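Local structure of NAD(P)-dependent oxidoreductase (7A3W) at residues I73-F78 with Y121-I126; E193-A198 with Q206-L211; A227-A232 with S236-S241. The protein catalyses the NADPH-dependent reduction of imines, and as a multifunctional biocatalyst supports both conjugate reduction and reductive amination. All blocks are in the same frame, centred on the assembly; numbering follows the deposited sequence.

Interaction 1: I73-F78 with Y121-I126; sequences IDKAVF and YVDAGI. With NDP (NADPH dihydro-nicotinamide-adenine-dinucleotide phosphate), chain F.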
# COMPACT_ATOMS: atom_id res chain seq x y z
N ILE B 73 -10.06 -7.80 -23.10
CA ILE B 73 -9.23 -8.42 -22.05
C ILE B 73 -7.80 -7.86 -22.16
O ILE B 73 -7.16 -7.63 -21.13
CB ILE B 73 -9.28 -9.96 -22.12
CG1 ILE B 73 -8.55 -10.57 -20.92
CG2 ILE B 73 -8.77 -10.46 -23.47
CD1 ILE B 73 -9.00 -10.01 -19.59
N ASP B 74 -7.31 -7.64 -23.37
CA ASP B 74 -5.93 -7.13 -23.56
C ASP B 74 -5.78 -6.44 -24.92
O ASP B 74 -6.68 -6.53 -25.78
CB ASP B 74 -4.88 -8.22 -23.33
CG ASP B 74 -4.93 -9.37 -24.30
OD1 ASP B 74 -5.40 -9.18 -25.44
OD2 ASP B 74 -4.50 -10.47 -23.91
N LYS B 75 -4.67 -5.74 -25.08
CA LYS B 75 -4.37 -5.01 -26.34
C LYS B 75 -4.19 -5.99 -27.50
O LYS B 75 -4.60 -5.66 -28.60
CB LYS B 75 -3.16 -4.10 -26.12
CG LYS B 75 -3.42 -2.97 -25.12
CD LYS B 75 -2.29 -1.96 -25.06
CE LYS B 75 -2.28 -1.07 -23.84
NZ LYS B 75 -3.48 -0.19 -23.76
N ALA B 76 -3.61 -7.17 -27.26
CA ALA B 76 -3.41 -8.22 -28.29
C ALA B 76 -4.74 -8.54 -29.00
O ALA B 76 -4.76 -8.58 -30.25
CB ALA B 76 -2.80 -9.46 -27.69
N VAL B 77 -5.84 -8.72 -28.29
CA VAL B 77 -7.12 -9.08 -28.99
C VAL B 77 -7.64 -7.88 -29.78
O VAL B 77 -8.31 -8.11 -30.79
CB VAL B 77 -8.17 -9.70 -28.05
CG1 VAL B 77 -7.61 -10.91 -27.32
CG2 VAL B 77 -8.79 -8.70 -27.08
N PHE B 78 -7.31 -6.64 -29.42
CA PHE B 78 -7.70 -5.48 -30.26
C PHE B 78 -6.87 -5.48 -31.55
O PHE B 78 -7.38 -5.12 -32.61
CB PHE B 78 -7.56 -4.17 -29.50
CG PHE B 78 -8.01 -3.00 -30.33
CD1 PHE B 78 -9.27 -2.97 -30.90
CD2 PHE B 78 -7.14 -1.95 -30.59
CE1 PHE B 78 -9.69 -1.88 -31.66
CE2 PHE B 78 -7.55 -0.88 -31.36
CZ PHE B 78 -8.81 -0.85 -31.91
N TYR B 121 -4.94 8.13 -32.14
CA TYR B 121 -4.76 7.09 -31.11
C TYR B 121 -4.37 7.70 -29.77
O TYR B 121 -3.41 8.51 -29.66
CB TYR B 121 -3.71 6.07 -31.53
CG TYR B 121 -3.60 4.92 -30.58
CD1 TYR B 121 -4.65 4.02 -30.42
CD2 TYR B 121 -2.50 4.77 -29.76
CE1 TYR B 121 -4.57 2.97 -29.52
CE2 TYR B 121 -2.41 3.74 -28.84
CZ TYR B 121 -3.44 2.82 -28.73
OH TYR B 121 -3.30 1.79 -27.84
N VAL B 122 -5.11 7.28 -28.73
CA VAL B 122 -4.82 7.61 -27.32
C VAL B 122 -4.80 6.28 -26.57
O VAL B 122 -5.77 5.52 -26.67
CB VAL B 122 -5.87 8.58 -26.76
CG1 VAL B 122 -5.56 8.96 -25.33
CG2 VAL B 122 -5.96 9.82 -27.63
N ASP B 123 -3.71 6.02 -25.85
CA ASP B 123 -3.60 4.84 -24.97
C ASP B 123 -4.04 5.25 -23.57
O ASP B 123 -3.89 6.44 -23.21
CB ASP B 123 -2.20 4.25 -25.03
CG ASP B 123 -2.24 2.79 -24.61
OD1 ASP B 123 -2.93 2.05 -25.32
OD2 ASP B 123 -1.65 2.44 -23.57
N ALA B 124 -4.65 4.35 -22.80
CA ALA B 124 -5.29 4.74 -21.53
C ALA B 124 -5.21 3.59 -20.53
O ALA B 124 -4.87 2.43 -20.90
CB ALA B 124 -6.70 5.23 -21.76
N GLY B 125 -5.37 3.92 -19.27
CA GLY B 125 -5.28 2.93 -18.19
C GLY B 125 -6.26 3.33 -17.10
O GLY B 125 -6.19 4.49 -16.64
N ILE B 126 -7.17 2.42 -16.77
CA ILE B 126 -8.27 2.68 -15.80
C ILE B 126 -7.76 2.36 -14.39
O ILE B 126 -7.34 1.21 -14.14
CB ILE B 126 -9.55 1.91 -16.14
CG1 ILE B 126 -10.01 2.17 -17.58
CG2 ILE B 126 -10.62 2.26 -15.12
CD1 ILE B 126 -11.05 1.21 -18.10
PA NDP F . -13.68 -9.29 -18.59
O1A NDP F . -14.94 -9.03 -17.82
O2A NDP F . -13.01 -10.65 -18.59
O5B NDP F . -14.00 -8.90 -20.11
C5B NDP F . -13.08 -9.25 -21.16
C4B NDP F . -13.63 -8.67 -22.44
O4B NDP F . -12.73 -8.96 -23.54
C3B NDP F . -15.01 -9.19 -22.86
O3B NDP F . -15.67 -8.16 -23.57
C2B NDP F . -14.60 -10.35 -23.76
O2B NDP F . -15.56 -10.78 -24.74
C1B NDP F . -13.47 -9.66 -24.51
N9A NDP F . -12.61 -10.59 -25.21
C8A NDP F . -11.81 -11.58 -24.71
N7A NDP F . -11.16 -12.24 -25.64
C5A NDP F . -11.53 -11.61 -26.82
C6A NDP F . -11.18 -11.83 -28.17
N6A NDP F . -10.33 -12.77 -28.58
N1A NDP F . -11.74 -11.02 -29.09
C2A NDP F . -12.60 -10.07 -28.69
N3A NDP F . -13.01 -9.78 -27.47
C4A NDP F . -12.43 -10.60 -26.57
O3 NDP F . -12.54 -8.22 -18.30
PN NDP F . -12.72 -6.75 -17.66
O1N NDP F . -12.66 -6.96 -16.19
O2N NDP F . -13.94 -6.08 -18.23
O5D NDP F . -11.36 -6.07 -18.10
C5D NDP F . -11.14 -5.49 -19.41
C4D NDP F . -9.83 -4.76 -19.39
O4D NDP F . -9.89 -3.65 -18.45
C3D NDP F . -8.60 -5.59 -18.99
O3D NDP F . -7.53 -5.32 -19.88
C2D NDP F . -8.36 -5.17 -17.55
O2D NDP F . -7.01 -5.38 -17.17
C1D NDP F . -8.81 -3.71 -17.56
N1N NDP F . -9.30 -3.22 -16.23
C2N NDP F . -10.33 -3.82 -15.55
C3N NDP F . -10.65 -3.45 -14.25
C7N NDP F . -11.76 -4.09 -13.48
O7N NDP F . -11.87 -3.78 -12.29
N7N NDP F . -12.62 -4.91 -14.05
C4N NDP F . -9.92 -2.34 -13.62
C5N NDP F . -8.88 -1.76 -14.43
C6N NDP F . -8.68 -2.11 -15.68
P2B NDP F . -16.65 -11.87 -24.23
O1X NDP F . -15.82 -12.95 -23.55
O2X NDP F . -17.69 -11.17 -23.38
O3X NDP F . -17.18 -12.30 -25.58
O HOH W 1 -2.62 0.98 -21.08
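Lys75 and Asp123 have the closest CA atoms of the two segments, at 10.0 Å, so that side chains, not backbone, join the start of helix 75-83 to strand 120-126. The two side chains come from opposite directions. Lys75 is extended as far as CE and then bends at its last torsion (chi4 -64°), which brings NZ to Asp123 OD1 at 2.8 Å in a buried salt bridge. The ammonium arrives on the syn side of that oxygen, 16° out of the carboxylate plane, and Lys75 CE rests 3.6 Å from Asp123 OD2. Asp123 OD1 also receives a weak hydrogen bond from Tyr121 OH at 2.6 Å, while OD2 is met weakly by Thr174. The setting is a Rossmann-type NADPH-binding domain, in which strand 120-126 lies beside strand 95-98 and the loop after strand 67-70 reaches the cofactor. Lys75 NZ has two further acceptors: Ser100 O, and a water 3.0 Å from Lys75 NZ. That water donates to Ala124 O at 2.7 Å, tying the ammonium to the strand backbone. Asp74 is the N-cap of the helix, its OD1 accepting from Val77 N at 2.9 Å almost in line with the C-O bond. Flanking this cap, Ile73 O accepts from the ribose O3D of NADPH at 2.7 Å, and the Val77 methyls pack against the adenine.

Interaction 2: E193-A198 with Q206-L211; sequences EGAVLA and QDFKAL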
# COMPACT_ATOMS: atom_id res chain seq x y z
N GLU B 193 -1.93 -10.41 3.69
CA GLU B 193 -0.92 -11.12 4.52
C GLU B 193 -1.04 -10.67 5.99
O GLU B 193 -1.07 -11.53 6.88
CB GLU B 193 0.44 -10.85 3.90
CG GLU B 193 1.54 -11.66 4.51
CD GLU B 193 2.77 -11.73 3.62
OE1 GLU B 193 2.63 -12.09 2.41
OE2 GLU B 193 3.87 -11.46 4.13
N GLY B 194 -1.18 -9.36 6.24
CA GLY B 194 -1.42 -8.81 7.58
C GLY B 194 -2.79 -9.19 8.14
O GLY B 194 -2.87 -9.54 9.34
N ALA B 195 -3.84 -9.11 7.33
CA ALA B 195 -5.22 -9.41 7.77
C ALA B 195 -5.26 -10.87 8.21
O ALA B 195 -5.91 -11.16 9.24
CB ALA B 195 -6.20 -9.13 6.67
N VAL B 196 -4.54 -11.75 7.52
CA VAL B 196 -4.50 -13.19 7.88
C VAL B 196 -3.77 -13.35 9.22
O VAL B 196 -4.33 -14.03 10.11
CB VAL B 196 -3.92 -14.04 6.75
CG1 VAL B 196 -3.58 -15.44 7.25
CG2 VAL B 196 -4.85 -14.10 5.56
N LEU B 197 -2.61 -12.71 9.39
CA LEU B 197 -1.90 -12.78 10.70
C LEU B 197 -2.83 -12.28 11.80
O LEU B 197 -2.95 -12.94 12.85
CB LEU B 197 -0.60 -11.96 10.63
CG LEU B 197 0.29 -12.04 11.88
CD1 LEU B 197 0.67 -13.49 12.19
CD2 LEU B 197 1.56 -11.23 11.70
N ALA B 198 -3.50 -11.15 11.61
CA ALA B 198 -4.37 -10.57 12.65
C ALA B 198 -5.47 -11.57 13.02
O ALA B 198 -5.70 -11.83 14.22
CB ALA B 198 -4.96 -9.29 12.17
N GLN B 206 -12.87 -7.10 10.25
CA GLN B 206 -13.48 -5.76 10.42
C GLN B 206 -12.62 -4.94 11.38
O GLN B 206 -12.46 -3.71 11.14
CB GLN B 206 -14.94 -5.80 10.89
CG GLN B 206 -15.94 -6.15 9.79
CD GLN B 206 -15.96 -5.19 8.62
OE1 GLN B 206 -15.71 -5.56 7.47
NE2 GLN B 206 -16.29 -3.93 8.90
N ASP B 207 -12.08 -5.56 12.43
CA ASP B 207 -11.21 -4.84 13.40
C ASP B 207 -9.88 -4.49 12.71
O ASP B 207 -9.40 -3.39 12.90
CB ASP B 207 -11.04 -5.64 14.69
CG ASP B 207 -12.30 -5.70 15.55
OD1 ASP B 207 -13.22 -4.83 15.35
OD2 ASP B 207 -12.35 -6.58 16.40
N PHE B 208 -9.33 -5.37 11.89
CA PHE B 208 -8.09 -5.06 11.13
C PHE B 208 -8.35 -3.95 10.10
O PHE B 208 -7.51 -3.07 9.95
CB PHE B 208 -7.53 -6.32 10.49
CG PHE B 208 -6.15 -6.11 9.92
CD1 PHE B 208 -5.06 -5.99 10.76
CD2 PHE B 208 -5.97 -6.02 8.55
CE1 PHE B 208 -3.79 -5.81 10.23
CE2 PHE B 208 -4.70 -5.84 8.03
CZ PHE B 208 -3.63 -5.74 8.87
N LYS B 209 -9.50 -3.97 9.43
CA LYS B 209 -9.95 -2.85 8.55
C LYS B 209 -9.95 -1.53 9.33
O LYS B 209 -9.53 -0.49 8.77
CB LYS B 209 -11.35 -3.15 7.99
CG LYS B 209 -12.10 -1.95 7.41
CD LYS B 209 -13.58 -2.24 7.20
CE LYS B 209 -14.40 -0.99 6.97
NZ LYS B 209 -15.85 -1.26 7.08
N ALA B 210 -10.46 -1.52 10.57
CA ALA B 210 -10.57 -0.28 11.36
C ALA B 210 -9.18 0.27 11.72
O ALA B 210 -9.04 1.48 11.83
CB ALA B 210 -11.40 -0.52 12.60
N LEU B 211 -8.17 -0.59 11.85
CA LEU B 211 -6.78 -0.17 12.19
C LEU B 211 -5.97 0.17 10.92
O LEU B 211 -4.93 0.86 11.02
CB LEU B 211 -6.10 -1.31 12.95
CG LEU B 211 -6.67 -1.60 14.33
CD1 LEU B 211 -6.15 -2.92 14.86
CD2 LEU B 211 -6.36 -0.45 15.29
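Phe208 meets Gly194, Ala195 and Ala198 where helix 205-232 turns back on helix 173-200, the segment axes approaching to 9.8 Å with 128° between their N-to-C directions. From CB, which points at the opposite helix, CG leaves anti to the backbone N (chi1 -170°), sending the ring straight across. Phe208 CG lies 4.0 Å from Ala195 CA. The two sides then diverge: Phe208 CD1 touches Ala198 CB at 3.6 Å, and Phe208 CD2 touches Ala195 CB at the same 3.6 Å. Further out, Phe208 CE2 reaches Ala195 N at 3.5 Å and CE1 faces Gly194 O. At the tip, Phe208 CZ sits 3.6 Å from Gly194 C; a CB on that glycine would come tight against the ring. Ala195 CA stands over one ring face, 3.9 Å from the centroid of Phe208 and 26° off the normal, a CH-pi contact. Trp191 of the same chain meets this ring, and Leu180 of the second subunit packs on Phe208. Without the ring, as with an alanine here, the CH-pi contact goes and a gap is likely to open beside the Gly194-Ala195 backbone. The joint is apolar and depends on shape: one large ring fits because the facing residues are small.

Interaction 3: A227-A232 with S236-S241; sequences ADRIAA and SGEQAS. With NDP (NADPH dihydro-nicotinamide-adenine-dinucleotide phosphate), chain C.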
# COMPACT_ATOMS: atom_id res chain seq x y z
N ALA B 227 10.43 9.29 -1.58
CA ALA B 227 10.56 9.90 -2.93
C ALA B 227 11.45 11.13 -2.83
O ALA B 227 12.28 11.31 -3.73
CB ALA B 227 9.23 10.28 -3.51
N ASP B 228 11.27 11.97 -1.81
CA ASP B 228 12.10 13.20 -1.64
C ASP B 228 13.56 12.81 -1.39
O ASP B 228 14.46 13.43 -2.00
CB ASP B 228 11.53 14.12 -0.58
CG ASP B 228 10.22 14.78 -0.98
OD1 ASP B 228 9.80 14.63 -2.14
OD2 ASP B 228 9.64 15.43 -0.12
N ARG B 229 13.80 11.77 -0.60
CA ARG B 229 15.17 11.26 -0.35
C ARG B 229 15.78 10.69 -1.63
O ARG B 229 16.98 10.94 -1.85
CB ARG B 229 15.18 10.21 0.75
CG ARG B 229 15.11 10.81 2.14
CD ARG B 229 15.06 9.71 3.16
NE ARG B 229 15.09 10.15 4.54
CZ ARG B 229 16.19 10.49 5.21
NH1 ARG B 229 17.37 10.47 4.62
NH2 ARG B 229 16.09 10.86 6.47
N ILE B 230 15.03 9.91 -2.42
CA ILE B 230 15.55 9.27 -3.67
C ILE B 230 15.88 10.38 -4.67
O ILE B 230 16.94 10.32 -5.27
CB ILE B 230 14.56 8.22 -4.23
CG1 ILE B 230 14.37 7.04 -3.27
CG2 ILE B 230 14.97 7.75 -5.61
CD1 ILE B 230 13.06 6.27 -3.45
N ALA B 231 15.03 11.40 -4.77
CA ALA B 231 15.24 12.56 -5.66
C ALA B 231 16.57 13.24 -5.29
O ALA B 231 17.27 13.66 -6.22
CB ALA B 231 14.10 13.54 -5.55
N ALA B 232 16.86 13.36 -3.98
CA ALA B 232 18.04 14.08 -3.44
C ALA B 232 19.23 13.13 -3.29
O ALA B 232 20.30 13.61 -2.93
CB ALA B 232 17.68 14.74 -2.14
N SER B 236 20.62 9.46 4.54
CA SER B 236 21.06 9.56 5.96
C SER B 236 20.07 8.78 6.84
O SER B 236 18.85 8.92 6.64
CB SER B 236 21.18 10.99 6.41
OG SER B 236 19.92 11.63 6.43
N GLY B 237 20.58 8.01 7.80
CA GLY B 237 19.83 6.97 8.52
C GLY B 237 19.33 7.41 9.88
O GLY B 237 18.99 6.53 10.66
N GLU B 238 19.16 8.71 10.14
CA GLU B 238 18.81 9.18 11.51
C GLU B 238 17.37 8.80 11.90
O GLU B 238 17.07 8.78 13.13
CB GLU B 238 19.08 10.67 11.68
CG GLU B 238 18.16 11.57 10.88
CD GLU B 238 18.48 11.61 9.40
OE1 GLU B 238 17.61 12.04 8.64
OE2 GLU B 238 19.59 11.16 8.99
N GLN B 239 16.47 8.51 10.95
CA GLN B 239 15.07 8.14 11.28
C GLN B 239 15.01 6.66 11.67
O GLN B 239 14.42 6.32 12.74
CB GLN B 239 14.15 8.46 10.10
CG GLN B 239 13.94 9.95 9.88
CD GLN B 239 13.24 10.58 11.06
OE1 GLN B 239 12.18 10.13 11.47
NE2 GLN B 239 13.81 11.64 11.59
N ALA B 240 15.66 5.82 10.87
CA ALA B 240 15.73 4.37 11.11
C ALA B 240 16.69 3.78 10.08
O ALA B 240 16.63 4.22 8.92
CB ALA B 240 14.37 3.74 11.00
N SER B 241 17.52 2.83 10.48
CA SER B 241 18.45 2.18 9.54
C SER B 241 17.76 1.00 8.84
O SER B 241 16.90 0.35 9.42
CB SER B 241 19.69 1.71 10.24
OG SER B 241 19.38 0.66 11.12
PA NDP C . 18.64 1.89 17.22
O1A NDP C . 18.82 3.33 16.86
O2A NDP C . 19.54 0.80 16.67
O5B NDP C . 18.77 1.83 18.80
C5B NDP C . 18.87 0.56 19.48
C4B NDP C . 18.97 0.81 20.96
O4B NDP C . 19.07 -0.47 21.65
C3B NDP C . 20.20 1.62 21.41
O3B NDP C . 19.92 2.41 22.56
C2B NDP C . 21.16 0.50 21.79
O2B NDP C . 22.16 0.93 22.71
C1B NDP C . 20.19 -0.44 22.48
N9A NDP C . 20.71 -1.78 22.67
C8A NDP C . 21.11 -2.72 21.76
N7A NDP C . 21.58 -3.81 22.31
C5A NDP C . 21.47 -3.58 23.66
C6A NDP C . 21.78 -4.36 24.79
N6A NDP C . 22.31 -5.58 24.72
N1A NDP C . 21.53 -3.82 26.01
C2A NDP C . 20.99 -2.60 26.09
N3A NDP C . 20.67 -1.77 25.09
C4A NDP C . 20.93 -2.33 23.90
O3 NDP C . 17.12 1.45 17.06
PN NDP C . 15.77 2.31 16.98
O1N NDP C . 15.76 3.40 17.99
O2N NDP C . 15.58 2.70 15.57
O5D NDP C . 14.68 1.20 17.31
C5D NDP C . 14.44 0.82 18.68
C4D NDP C . 13.23 -0.07 18.73
O4D NDP C . 12.07 0.71 18.37
C3D NDP C . 13.24 -1.31 17.82
O3D NDP C . 12.62 -2.38 18.50
C2D NDP C . 12.43 -0.85 16.60
O2D NDP C . 11.83 -1.91 15.84
C1D NDP C . 11.40 0.05 17.30
N1N NDP C . 10.86 1.07 16.35
C2N NDP C . 11.67 2.00 15.74
C3N NDP C . 11.17 2.87 14.79
C7N NDP C . 12.03 3.87 14.06
O7N NDP C . 11.49 4.51 13.14
N7N NDP C . 13.33 4.03 14.36
C4N NDP C . 9.71 2.84 14.50
C5N NDP C . 8.94 1.97 15.37
C6N NDP C . 9.52 1.02 16.06
P2B NDP C . 23.56 1.49 22.05
O1X NDP C . 24.61 1.32 23.12
O2X NDP C . 23.85 0.66 20.84
O3X NDP C . 23.24 2.95 21.75
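Arg229 and Glu238 approach at a slant, with the guanidinium and carboxylate planes 37° apart, and Ser236 bridges them. The Arg229 chain is extended from CG to NE, carrying its head from the last turns of helix 205-232 to the loop 236-241. Arg229 NH2 donates to Glu238 OE1 at 2.9 Å in a salt bridge: the oxygen lies close to the guanidinium plane, but the nitrogen stands 39° out of the carboxylate plane, a tilted pairing. Arg229 NH1 makes a nearly straight but weak bond to Ser236 OG at 3.3 Å, and it has a firmer acceptor in Asp234 O. Glu238 folds back at its second torsion (chi2 -76°), which turns its carboxylate to the serine; Ser236 OG donates to Glu238 OE2 at 2.6 Å, meeting the syn lone pair of that carboxylate oxygen. The two carboxylate oxygens thus have different donors, which limits rotation of the group. Gln239 CG approaches Arg229 NH2 at 4.1 Å, while its OE1 is bound by Lys131 N of the second subunit. Gln239 O accepts from the carboxamide N7N of NADPH at 3.0 Å, and Ala240 CB packs on the same amide. This cofactor is held mainly by the second subunit, an arrangement characteristic of imine reductase dimers, whose active sites form between the Rossmann domain of one chain and the helical domain of the other.

In the fold
Along the chain the three contacts come in series. Interaction 1 lies in the Rossmann-type domain; interactions 2 and 3 both lie in the helical C-terminal domain, their centres about 35 and 37 Å from that of interaction 1. Helix 205-232 is common to the latter two: interaction 2 uses its first turns and interaction 3 its last, with centres about 29 Å apart. None of the three touches another. Interactions 1 and 3 each border an NADPH, but different copies: residues 73-78 bind one through this chain's own Rossmann domain, and residues 236-241 meet the one held mainly by the second subunit. One chain therefore contributes to both cofactor sites of the dimer.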